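Local coordinates for protein cysteine desulfurase (Stenotrophomonas maltophilia, PDB 6WCI) that probably removes sulfur from L-cysteine with the help of pyridoxal 5'-phosphate, yielding L-alanine and passing the sulfur to a carrier, at residues G62-D65 with E66-R70. Sequence-based numbering, arbitrary orientation.
Sequences GAVD and EFYRR
D65 and R69, four residues apart on helix 58-70, form an i to i+4 salt bridge that illustrates how a helical turn pairs opposite charges. R69 NE, rather than the terminal nitrogens, makes the approach, and its one N-H serves both carboxylate oxygens as a bifurcated donor. Each branch is weak for its own reason: NE to D65 OD2 is short, 2.8 Å, but bent (128°), whereas NE to D65 OD1 is straighter but long, 3.4 Å. The carboxylate sits at the edge of the guanidinium near its plane. With R69 NH2 still 4.0 Å from D65 OD1, this is not the two-nitrogen pairing, and the two planes are also turned 40° apart. The arginine chain runs extended from CG to NE, passing over D65 O and placing CD 3.1 Å from D65 OD2.

Backbone bonds of the regular alpha-helical kind underlie this pairing. G62, A63, V64 and D65 offer their carbonyl oxygens to the N-H groups of E66, F67, Y68 and R69; Y68 N to V64 O, at 3.3 Å, is long but nearly straight (167°). A63 O has a second donor, a water that also donates to E66 OE1, each bond being 2.7 Å, and so ties the glutamate side chain back to the preceding turn.

The apolar side is carried by V64 and Y68, which point the same way, V64 CG1 resting 3.8 Å from Y68 CE2. In the dimer V64 packs on V64 of the second subunit, and Y68 OH is hydrogen-bonded to T251 N of that subunit; F67 instead lies against helix 300-316 of its own chain.

The chemistry implies a helix that meets its dimer partner with both apolar residues and a salt bridge, within which each charge probably balances the other, while E66 and R70 are exposed.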
ATOM      1  N   GLY B  62      10.859   5.896 -15.093  1.00 30.15           N
ATOM      2  CA  GLY B  62      10.852   7.336 -15.267  1.00 33.37           C
ATOM      3  C   GLY B  62       9.512   7.980 -14.958  1.00 35.66           C
ATOM      4  O   GLY B  62       9.456   9.166 -14.632  1.00 37.08           O
ATOM      5  N   ALA B  63       8.419   7.226 -15.071  1.00 31.53           N
ATOM      6  CA  ALA B  63       7.121   7.771 -14.682  1.00 32.48           C
ATOM      7  C   ALA B  63       7.080   8.047 -13.186  1.00 31.51           C
ATOM      8  O   ALA B  63       6.608   9.102 -12.745  1.00 31.99           O
ATOM      9  CB  ALA B  63       5.996   6.813 -15.076  1.00 32.55           C
ATOM     10  N   VAL B  64       7.566   7.097 -12.387  1.00 28.44           N
ATOM     11  CA  VAL B  64       7.612   7.281 -10.942  1.00 31.95           C
ATOM     12  C   VAL B  64       8.573   8.410 -10.583  1.00 33.26           C
ATOM     13  O   VAL B  64       8.271   9.264  -9.742  1.00 27.47           O
ATOM     14  CB  VAL B  64       7.996   5.949 -10.269  1.00 28.53           C
ATOM     15  CG1 VAL B  64       8.316   6.150  -8.792  1.00 23.92           C
ATOM     16  CG2 VAL B  64       6.876   4.916 -10.453  1.00 25.43           C
ATOM     17  N   ASP B  65       9.733   8.450 -11.236  1.00 28.19           N
ATOM     18  CA  ASP B  65      10.726   9.474 -10.945  1.00 25.60           C
ATOM     19  C   ASP B  65      10.212  10.856 -11.324  1.00 28.95           C
ATOM     20  O   ASP B  65      10.430  11.833 -10.596  1.00 25.27           O
ATOM     21  CB  ASP B  65      12.016   9.150 -11.694  1.00 37.06           C
ATOM     22  CG  ASP B  65      13.145  10.082 -11.336  1.00 39.66           C
ATOM     23  OD1 ASP B  65      13.825   9.833 -10.319  1.00 41.14           O
ATOM     24  OD2 ASP B  65      13.358  11.054 -12.084  1.00 40.72           O
ATOM     25  N   GLU B  66       9.518  10.948 -12.460  1.00 28.48           N
ATOM     26  CA  GLU B  66       8.989  12.225 -12.916  1.00 27.35           C
ATOM     27  C   GLU B  66       7.908  12.746 -11.971  1.00 28.01           C
ATOM     28  O   GLU B  66       7.788  13.961 -11.762  1.00 25.41           O
ATOM     29  CB  GLU B  66       8.432  12.078 -14.332  1.00 24.71           C
ATOM     30  CG  GLU B  66       7.968  13.388 -14.956  1.00 41.49           C
ATOM     31  CD  GLU B  66       6.979  13.196 -16.092  1.00 46.17           C
ATOM     32  OE1 GLU B  66       6.104  12.312 -15.982  1.00 47.49           O
ATOM     33  OE2 GLU B  66       7.080  13.928 -17.098  1.00 50.60           O
ATOM     34  N   PHE B  67       7.109  11.840 -11.402  1.00 31.95           N
ATOM     35  CA  PHE B  67       6.090  12.250 -10.449  1.00 30.26           C
ATOM     36  C   PHE B  67       6.717  12.948  -9.254  1.00 33.65           C
ATOM     37  O   PHE B  67       6.307  14.056  -8.885  1.00 33.17           O
ATOM     38  CB  PHE B  67       5.260  11.046  -9.989  1.00 28.25           C
ATOM     39  CG  PHE B  67       4.321  11.376  -8.865  1.00 24.57           C
ATOM     40  CD1 PHE B  67       3.168  12.105  -9.105  1.00 30.21           C
ATOM     41  CD2 PHE B  67       4.607  10.997  -7.567  1.00 26.72           C
ATOM     42  CE1 PHE B  67       2.299  12.428  -8.072  1.00 32.24           C
ATOM     43  CE2 PHE B  67       3.738  11.317  -6.528  1.00 30.42           C
ATOM     44  CZ  PHE B  67       2.587  12.036  -6.782  1.00 25.55           C
ATOM     45  N   TYR B  68       7.707  12.309  -8.623  1.00 28.15           N
ATOM     46  CA  TYR B  68       8.301  12.929  -7.441  1.00 26.64           C
ATOM     47  C   TYR B  68       9.026  14.219  -7.789  1.00 28.91           C
ATOM     48  O   TYR B  68       9.054  15.146  -6.977  1.00 31.31           O
ATOM     49  CB  TYR B  68       9.256  11.960  -6.747  1.00 22.35           C
ATOM     50  CG  TYR B  68       8.586  10.780  -6.086  1.00 25.01           C
ATOM     51  CD1 TYR B  68       7.552  10.957  -5.152  1.00 23.22           C
ATOM     52  CD2 TYR B  68       8.987   9.481  -6.386  1.00 23.43           C
ATOM     53  CE1 TYR B  68       6.956   9.873  -4.541  1.00 25.16           C
ATOM     54  CE2 TYR B  68       8.399   8.391  -5.785  1.00 22.75           C
ATOM     55  CZ  TYR B  68       7.373   8.587  -4.870  1.00 29.00           C
ATOM     56  OH  TYR B  68       6.791   7.491  -4.273  1.00 30.47           O
ATOM     57  N   ARG B  69       9.612  14.305  -8.985  1.00 30.50           N
ATOM     58  CA  ARG B  69      10.406  15.476  -9.341  1.00 25.56           C
ATOM     59  C   ARG B  69       9.563  16.649  -9.825  1.00 28.11           C
ATOM     60  O   ARG B  69      10.017  17.796  -9.748  1.00 24.25           O
ATOM     61  CB  ARG B  69      11.418  15.120 -10.434  1.00 24.46           C
ATOM     62  CG  ARG B  69      12.613  14.366  -9.926  1.00 31.62           C
ATOM     63  CD  ARG B  69      13.545  13.967 -11.076  1.00 35.36           C
ATOM     64  NE  ARG B  69      14.600  13.088 -10.591  1.00 33.69           N
ATOM     65  CZ  ARG B  69      15.743  13.517 -10.061  1.00 37.93           C
ATOM     66  NH1 ARG B  69      15.990  14.820  -9.956  1.00 30.74           N
ATOM     67  NH2 ARG B  69      16.643  12.637  -9.637  1.00 37.34           N
ATOM     68  N   ARG B  70       8.373  16.392 -10.362  1.00 27.38           N
ATOM     69  CA  ARG B  70       7.700  17.387 -11.191  1.00 28.24           C
ATOM     70  C   ARG B  70       6.252  17.669 -10.834  1.00 24.74           C
ATOM     71  O   ARG B  70       5.777  18.760 -11.162  1.00 27.95           O
ATOM     72  CB  ARG B  70       7.776  16.989 -12.671  1.00 31.22           C
ATOM     73  CG  ARG B  70       9.199  16.969 -13.262  1.00 41.43           C
ATOM     74  CD  ARG B  70       9.633  18.355 -13.664  1.00 52.66           C
ATOM     75  NE  ARG B  70       8.717  18.942 -14.640  1.00 61.63           N
ATOM     76  CZ  ARG B  70       8.720  20.227 -14.983  1.00 65.67           C
ATOM     77  NH1 ARG B  70       9.588  21.061 -14.422  1.00 67.20           N
ATOM     78  NH2 ARG B  70       7.850  20.681 -15.878  1.00 66.75           N
TER
HETATM   79  O   HOH W   1       4.945  10.621 -14.224  1.00 29.81           O